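Local coordinates for uncharacterized conserved protein (Idiomarina loihiensis, PDB 2QSD), which is of unknown function and belongs to the DUF1543 family, with a mixed fold of antiparallel sheets and helices that forms a two-chain assembly, at residues L12-G17 against H56-V61; Y69-T74 against H155-E160; K84-V89 against L147-V152. One frame throughout, in Å; residues are numbered along the deposited sequence.

The three contacts are antiparallel strand pairings in three different sheets. Interaction 1 comes first along the chain and closes before the other two open. Interaction 3 falls between the two strands of interaction 2 in sequence. The centres of interactions 1 and 2 lie about 22 Å apart, and those of 1 and 3 lie about 19 Å apart. In both cases the two contacts sit on opposite sides of the chain's centre and do not touch. Interactions 2 and 3 are neighbours, about 10 Å between centres. Strand 151-152 pairs with strand 155-161, so residues 147-152 pass from one sheet to the next and tie the two contacts together.

Interaction 1 (L12-G17 against H56-V61); sequences LVYVGG and HLDSFV
Leu12 pairs with Val61 and Gly16 with His56 at the two ends of an antiparallel ladder, by two backbone hydrogen bonds each. Between them the register slips by one. Asp58 and Ser59 both face Tyr14, a classic beta bulge. Tyr14 O accepts Asp58 N at 2.8 Å and, weakly, Ser59 N at 3.3 Å.

Polar side chains gather near the bulge. His56 ND1 donates to Asp58 OD1 at 2.7 Å. The oxygen lies in the ring plane; its syn side is used, with the donor 30° out of the carboxylate plane. His56 NE2 bonds to Glu25 OE1, so both ring nitrogens have partners, which probably fixes the imidazole's rotation. His56 CG sits between its backbone N and carbonyl carbon (chi1 53°), which turns the ring back over Gly16. Gly16 CA lies over its face, 4.0 Å from the His56 ring centroid, a CH-pi contact. Ser59 OG lies 3.2 Å from Tyr14 CB and bonds to Tyr102 OH.

Apolar contacts fill the other face. Leu57 CD1 reaches between the two valines, 3.8 Å from Val13 CB and equally near Val15 CG1. Val13 CG1 meets Phe60 CB. On the Tyr14 face, Leu12 CG packs on Val61 CG1.

Strand 9-17 lies between strands 26-34 and 56-62. Strand 56-62 also pairs with 172-173 and 175-177. His56 stacks on Tyr175, and Leu12 packs against Phe105 and Val107 of strand 105-110.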
# COMPACT_ATOMS: atom_id res chain seq x y z
N LEU A 12 8.31 13.59 -7.61
CA LEU A 12 8.00 12.26 -7.12
C LEU A 12 6.76 12.39 -6.24
O LEU A 12 6.79 13.08 -5.23
CB LEU A 12 9.23 11.66 -6.44
CG LEU A 12 9.47 10.89 -5.12
CD1 LEU A 12 8.30 10.14 -4.52
CD2 LEU A 12 10.64 9.94 -5.33
N VAL A 13 5.67 11.75 -6.64
CA VAL A 13 4.38 11.89 -5.97
C VAL A 13 3.91 10.58 -5.35
O VAL A 13 4.06 9.51 -5.94
CB VAL A 13 3.27 12.47 -6.90
CG1 VAL A 13 3.64 13.85 -7.40
CG2 VAL A 13 3.02 11.58 -8.09
N TYR A 14 3.34 10.67 -4.16
CA TYR A 14 2.81 9.51 -3.46
C TYR A 14 1.30 9.64 -3.52
O TYR A 14 0.72 10.58 -2.96
CB TYR A 14 3.32 9.52 -2.02
CG TYR A 14 2.96 8.33 -1.16
CD1 TYR A 14 3.44 7.05 -1.45
CD2 TYR A 14 2.18 8.49 -0.01
CE1 TYR A 14 3.14 5.95 -0.65
CE2 TYR A 14 1.86 7.40 0.81
CZ TYR A 14 2.34 6.14 0.48
OH TYR A 14 2.03 5.07 1.29
N VAL A 15 0.66 8.74 -4.24
CA VAL A 15 -0.77 8.84 -4.47
C VAL A 15 -1.50 7.66 -3.87
O VAL A 15 -0.91 6.61 -3.64
CB VAL A 15 -1.11 9.00 -5.96
CG1 VAL A 15 -0.59 10.32 -6.48
CG2 VAL A 15 -0.51 7.85 -6.78
N GLY A 16 -2.79 7.84 -3.61
CA GLY A 16 -3.61 6.82 -2.97
C GLY A 16 -4.99 6.70 -3.58
O GLY A 16 -5.50 7.64 -4.20
N GLY A 17 -5.59 5.54 -3.39
CA GLY A 17 -6.91 5.28 -3.93
C GLY A 17 -7.25 3.81 -3.86
O GLY A 17 -6.60 3.03 -3.16
N HIS A 56 -6.37 10.40 -4.72
CA HIS A 56 -5.87 11.52 -3.94
C HIS A 56 -4.36 11.51 -3.85
O HIS A 56 -3.73 10.45 -3.83
CB HIS A 56 -6.49 11.54 -2.54
CG HIS A 56 -6.35 10.25 -1.79
ND1 HIS A 56 -5.32 10.02 -0.89
CD2 HIS A 56 -7.10 9.12 -1.81
CE1 HIS A 56 -5.45 8.80 -0.39
NE2 HIS A 56 -6.51 8.24 -0.93
N LEU A 57 -3.80 12.71 -3.81
CA LEU A 57 -2.39 12.94 -3.61
C LEU A 57 -2.11 12.99 -2.11
O LEU A 57 -2.82 13.67 -1.37
CB LEU A 57 -2.04 14.27 -4.26
CG LEU A 57 -0.59 14.71 -4.37
CD1 LEU A 57 0.10 13.97 -5.50
CD2 LEU A 57 -0.59 16.21 -4.62
N ASP A 58 -1.07 12.28 -1.66
CA ASP A 58 -0.75 12.22 -0.22
C ASP A 58 0.55 12.91 0.19
O ASP A 58 0.62 13.53 1.24
CB ASP A 58 -0.77 10.77 0.28
CG ASP A 58 -2.19 10.21 0.39
OD1 ASP A 58 -3.15 11.00 0.30
OD2 ASP A 58 -2.33 8.98 0.55
N SER A 59 1.59 12.76 -0.63
CA SER A 59 2.81 13.55 -0.49
C SER A 59 3.51 13.68 -1.83
O SER A 59 3.24 12.91 -2.76
CB SER A 59 3.75 12.97 0.56
OG SER A 59 4.25 11.71 0.17
N PHE A 60 4.40 14.66 -1.93
CA PHE A 60 5.25 14.82 -3.09
C PHE A 60 6.54 15.56 -2.75
O PHE A 60 6.62 16.25 -1.72
CB PHE A 60 4.52 15.54 -4.24
CG PHE A 60 4.23 16.99 -3.99
CD1 PHE A 60 3.01 17.38 -3.46
CD2 PHE A 60 5.17 17.97 -4.30
CE1 PHE A 60 2.73 18.72 -3.24
CE2 PHE A 60 4.90 19.31 -4.07
CZ PHE A 60 3.68 19.69 -3.54
N VAL A 61 7.53 15.42 -3.62
CA VAL A 61 8.75 16.21 -3.56
C VAL A 61 9.21 16.58 -4.96
O VAL A 61 9.16 15.76 -5.88
CB VAL A 61 9.86 15.49 -2.74
CG1 VAL A 61 10.12 14.07 -3.26
CG2 VAL A 61 11.15 16.32 -2.69

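Interaction 2 (Y69-T74 against H155-E160); sequences YRIHLT and HYVTLE
Ile71, Leu73, Val157 and Leu159 form the close-packed side of this regular antiparallel pairing. Arg70-Glu160, His72-Thr158 and Thr74-Tyr156 are its hydrogen-bonded pairs, each with two N-H...O bonds, such as Arg70 N to Glu160 O at 2.7 Å. Ile71 CG2 meets Val157 CG1 at 4.0 Å, and Ile71 CG1 meets Leu159 CD2. Leu73 CD2 lies alongside Val157 CG2, 3.9 Å away. Tyr69 crosses Leu159 at about a right angle, with CD1 near its CB.

The other side is polar and more open to solvent. Here His72 NE2 donates to Glu160 OE2 at 2.8 Å, almost straight (169°). The oxygen lies close to the ring plane and is met on its anti side. Glu160 starts out extended and then bends at chi2 (-149°), bringing the carboxylate to the histidine. Arg70 runs beside Glu160, but its NE stays 4.5 Å from Glu160 OE2, too far for a salt bridge, with no N-H aimed at it. The positive charge would probably still help keep the carboxylate ionised.

Strand 69-74 lies between strands 65-66 and 155-161, and strand 151-152 flanks the latter. Val109 of strand 105-110 packs on Tyr69 and Leu159, while Val33 of strand 26-34 meets Leu73 and His155.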
# COMPACT_ATOMS: atom_id res chain seq x y z
N TYR A 69 24.37 14.93 -7.93
CA TYR A 69 24.02 15.17 -9.33
C TYR A 69 22.77 16.04 -9.45
O TYR A 69 21.79 15.83 -8.74
CB TYR A 69 23.79 13.85 -10.08
CG TYR A 69 25.04 13.02 -10.29
CD1 TYR A 69 25.75 13.07 -11.50
CD2 TYR A 69 25.51 12.16 -9.30
CE1 TYR A 69 26.89 12.30 -11.70
CE2 TYR A 69 26.65 11.39 -9.49
CZ TYR A 69 27.34 11.47 -10.69
OH TYR A 69 28.46 10.70 -10.88
N ARG A 70 22.83 17.01 -10.36
CA ARG A 70 21.70 17.86 -10.71
C ARG A 70 20.90 17.21 -11.84
O ARG A 70 21.47 16.67 -12.79
CB ARG A 70 22.22 19.23 -11.16
CG ARG A 70 21.16 20.24 -11.57
CD ARG A 70 21.78 21.60 -11.74
NE ARG A 70 20.87 22.53 -12.41
CZ ARG A 70 21.15 23.82 -12.64
NH1 ARG A 70 20.26 24.58 -13.26
NH2 ARG A 70 22.30 24.34 -12.25
N ILE A 71 19.57 17.27 -11.73
CA ILE A 71 18.67 16.65 -12.69
C ILE A 71 18.27 17.67 -13.75
O ILE A 71 17.78 18.75 -13.42
CB ILE A 71 17.43 16.06 -11.98
CG1 ILE A 71 17.85 14.97 -11.00
CG2 ILE A 71 16.43 15.51 -13.00
CD1 ILE A 71 16.83 14.66 -9.94
N HIS A 72 18.50 17.32 -15.01
CA HIS A 72 18.08 18.15 -16.13
C HIS A 72 17.00 17.44 -16.92
O HIS A 72 17.03 16.21 -17.04
CB HIS A 72 19.26 18.47 -17.05
CG HIS A 72 20.29 19.35 -16.42
ND1 HIS A 72 20.14 20.72 -16.34
CD2 HIS A 72 21.48 19.06 -15.85
CE1 HIS A 72 21.20 21.23 -15.74
NE2 HIS A 72 22.03 20.25 -15.43
N LEU A 73 16.06 18.21 -17.44
CA LEU A 73 14.97 17.67 -18.25
C LEU A 73 14.97 18.28 -19.64
O LEU A 73 14.93 19.51 -19.79
CB LEU A 73 13.62 17.90 -17.56
CG LEU A 73 13.45 17.33 -16.15
CD1 LEU A 73 12.20 17.89 -15.49
CD2 LEU A 73 13.45 15.80 -16.14
N THR A 74 15.03 17.42 -20.65
CA THR A 74 15.09 17.85 -22.05
C THR A 74 14.12 17.07 -22.94
O THR A 74 13.77 15.92 -22.64
CB THR A 74 16.52 17.72 -22.64
OG1 THR A 74 17.10 16.49 -22.21
CG2 THR A 74 17.41 18.89 -22.19
N HIS A 155 9.93 13.50 -21.44
CA HIS A 155 11.12 14.27 -21.11
C HIS A 155 12.23 13.33 -20.68
O HIS A 155 12.01 12.41 -19.89
CB HIS A 155 10.83 15.29 -20.01
CG HIS A 155 9.99 16.44 -20.46
ND1 HIS A 155 8.62 16.43 -20.41
CD2 HIS A 155 10.34 17.65 -20.97
CE1 HIS A 155 8.15 17.58 -20.86
NE2 HIS A 155 9.18 18.34 -21.20
N TYR A 156 13.42 13.56 -21.22
CA TYR A 156 14.59 12.76 -20.88
C TYR A 156 15.28 13.31 -19.64
O TYR A 156 15.40 14.52 -19.47
CB TYR A 156 15.55 12.67 -22.06
CG TYR A 156 15.02 11.83 -23.21
CD1 TYR A 156 15.21 10.45 -23.23
CD2 TYR A 156 14.33 12.43 -24.27
CE1 TYR A 156 14.72 9.68 -24.28
CE2 TYR A 156 13.84 11.66 -25.33
CZ TYR A 156 14.04 10.29 -25.33
OH TYR A 156 13.57 9.52 -26.36
N VAL A 157 15.73 12.41 -18.77
CA VAL A 157 16.43 12.77 -17.55
C VAL A 157 17.94 12.64 -17.77
O VAL A 157 18.44 11.54 -18.05
CB VAL A 157 16.00 11.88 -16.36
CG1 VAL A 157 16.83 12.18 -15.11
CG2 VAL A 157 14.52 12.06 -16.08
N THR A 158 18.65 13.76 -17.67
CA THR A 158 20.11 13.74 -17.72
C THR A 158 20.69 14.30 -16.43
O THR A 158 20.09 15.16 -15.79
CB THR A 158 20.67 14.51 -18.95
OG1 THR A 158 20.15 15.84 -18.97
CG2 THR A 158 20.31 13.80 -20.25
N LEU A 159 21.87 13.81 -16.07
CA LEU A 159 22.50 14.15 -14.80
C LEU A 159 23.80 14.94 -14.98
O LEU A 159 24.55 14.69 -15.92
CB LEU A 159 22.75 12.89 -13.97
CG LEU A 159 21.50 12.04 -13.68
CD1 LEU A 159 21.87 10.73 -13.04
CD2 LEU A 159 20.49 12.79 -12.80
N GLU A 160 24.03 15.88 -14.07
CA GLU A 160 25.25 16.70 -14.05
C GLU A 160 25.77 16.83 -12.62
O GLU A 160 25.07 17.36 -11.76
CB GLU A 160 24.95 18.09 -14.63
CG GLU A 160 26.14 19.05 -14.62
CD GLU A 160 25.73 20.51 -14.46
OE1 GLU A 160 26.63 21.38 -14.42
OE2 GLU A 160 24.52 20.80 -14.37

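Interaction 3 (K84-V89 against L147-V152); sequences KRLYFV and LCVDLV
Phe88 and Leu147 form a hydrogen-bonded antiparallel pair, Tyr87 and Cys148 the non-hydrogen-bonded pair beside it, and beyond them Val149 N donates to Leu86 O at 2.8 Å. Phe88 and Leu147 exchange two nearly straight bonds, with Leu147 N to Phe88 O at 2.7 Å.

The Tyr87 ring leans toward the partner strand. Cys148 SG sits over its face, 4.4 Å from the centroid of the Tyr87 ring, in a sulfur-aromatic contact. With SG anti to the backbone N (chi1 -172°), the thiol also reaches the Arg85 chain, 3.8 Å from Arg85 CD. Nearer the backbone, Cys148 CB touches Tyr87 CE2 at 3.7 Å. An alanine at Tyr87 is likely to deprive the thiol of its aromatic partner and open a gap beside Cys148.

Val149 points toward the partner strand and touches two residues. Its CG2 meets Phe88 CB at 3.9 Å, and its CB lies near Leu86 CD2, the two side chains crossing obliquely. Leu147 CB approaches the edge of the Phe88 ring more distantly, at 4.4 Å from Phe88 CD2.

Strand 85-90 lies between strands 105-110 and 145-148. Tyr87 packs on Pro113 and Ala116 of helix 113-122, and Leu86 on Val157 and Leu159 of strand 155-161. Phe88 meets Phe31 edge-to-face and also packs on Ile24 of the second subunit.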
# COMPACT_ATOMS: atom_id res chain seq x y z
N LYS A 84 25.85 7.36 -16.42
CA LYS A 84 25.16 7.20 -15.14
C LYS A 84 23.70 7.66 -15.21
O LYS A 84 23.36 8.60 -15.94
CB LYS A 84 25.90 7.91 -14.00
CG LYS A 84 27.25 7.27 -13.68
CD LYS A 84 27.76 7.64 -12.30
CE LYS A 84 29.03 6.85 -11.98
NZ LYS A 84 29.39 6.88 -10.54
N ARG A 85 22.85 6.97 -14.46
CA ARG A 85 21.41 7.19 -14.54
C ARG A 85 20.73 7.21 -13.18
O ARG A 85 21.27 6.72 -12.17
CB ARG A 85 20.75 6.14 -15.43
CG ARG A 85 20.69 6.53 -16.90
CD ARG A 85 20.47 5.33 -17.80
NE ARG A 85 21.66 4.50 -17.91
CZ ARG A 85 21.78 3.44 -18.70
NH1 ARG A 85 22.92 2.75 -18.72
NH2 ARG A 85 20.77 3.06 -19.48
N LEU A 86 19.54 7.80 -13.17
CA LEU A 86 18.70 7.86 -11.99
C LEU A 86 17.98 6.53 -11.78
O LEU A 86 17.31 6.02 -12.69
CB LEU A 86 17.69 8.99 -12.18
CG LEU A 86 17.17 9.75 -10.97
CD1 LEU A 86 18.30 10.43 -10.23
CD2 LEU A 86 16.16 10.77 -11.46
N TYR A 87 18.13 5.96 -10.59
CA TYR A 87 17.46 4.72 -10.26
C TYR A 87 16.62 4.86 -9.01
O TYR A 87 17.07 5.39 -8.00
CB TYR A 87 18.46 3.57 -10.08
CG TYR A 87 19.05 3.04 -11.37
CD1 TYR A 87 20.28 3.49 -11.84
CD2 TYR A 87 18.38 2.07 -12.12
CE1 TYR A 87 20.83 3.01 -13.02
CE2 TYR A 87 18.92 1.57 -13.31
CZ TYR A 87 20.15 2.05 -13.75
OH TYR A 87 20.70 1.57 -14.92
N PHE A 88 15.39 4.38 -9.11
CA PHE A 88 14.45 4.33 -8.01
C PHE A 88 14.42 2.90 -7.47
O PHE A 88 14.15 1.96 -8.22
CB PHE A 88 13.07 4.73 -8.52
CG PHE A 88 11.96 4.52 -7.54
CD1 PHE A 88 11.85 5.34 -6.41
CD2 PHE A 88 11.02 3.52 -7.74
CE1 PHE A 88 10.82 5.16 -5.51
CE2 PHE A 88 9.98 3.32 -6.84
CZ PHE A 88 9.89 4.15 -5.71
N VAL A 89 14.68 2.74 -6.17
CA VAL A 89 14.79 1.41 -5.57
C VAL A 89 13.74 1.19 -4.49
O VAL A 89 13.72 1.87 -3.46
CB VAL A 89 16.21 1.14 -4.99
CG1 VAL A 89 16.27 -0.22 -4.29
CG2 VAL A 89 17.28 1.21 -6.08
N LEU A 147 13.92 0.59 -10.57
CA LEU A 147 13.42 1.16 -11.82
C LEU A 147 14.32 2.29 -12.30
O LEU A 147 14.75 3.12 -11.51
CB LEU A 147 11.98 1.66 -11.64
CG LEU A 147 11.23 2.23 -12.85
CD1 LEU A 147 10.67 1.12 -13.75
CD2 LEU A 147 10.12 3.17 -12.41
N CYS A 148 14.60 2.32 -13.60
CA CYS A 148 15.40 3.38 -14.18
C CYS A 148 14.52 4.56 -14.58
O CYS A 148 13.58 4.41 -15.36
CB CYS A 148 16.19 2.86 -15.38
SG CYS A 148 17.38 4.06 -16.03
N VAL A 149 14.85 5.73 -14.06
CA VAL A 149 14.08 6.94 -14.30
C VAL A 149 14.81 7.83 -15.31
O VAL A 149 15.52 8.78 -14.93
CB VAL A 149 13.80 7.71 -12.97
CG1 VAL A 149 12.71 8.74 -13.16
CG2 VAL A 149 13.41 6.74 -11.85
N ASP A 150 14.65 7.52 -16.59
CA ASP A 150 15.37 8.23 -17.66
C ASP A 150 14.44 8.88 -18.68
O ASP A 150 14.85 9.79 -19.40
CB ASP A 150 16.38 7.31 -18.35
CG ASP A 150 15.72 6.16 -19.10
OD1 ASP A 150 16.30 5.71 -20.11
OD2 ASP A 150 14.63 5.69 -18.69
N LEU A 151 13.21 8.39 -18.74
CA LEU A 151 12.18 8.97 -19.60
C LEU A 151 10.93 9.13 -18.76
O LEU A 151 10.42 8.14 -18.21
CB LEU A 151 11.90 8.05 -20.79
CG LEU A 151 11.65 8.63 -22.19
CD1 LEU A 151 10.95 7.58 -23.04
CD2 LEU A 151 10.86 9.93 -22.19
N VAL A 152 10.46 10.36 -18.62
CA VAL A 152 9.29 10.68 -17.81
C VAL A 152 8.44 11.72 -18.53
O VAL A 152 8.90 12.84 -18.76
CB VAL A 152 9.67 11.28 -16.41
CG1 VAL A 152 8.43 11.43 -15.55
CG2 VAL A 152 10.71 10.43 -15.68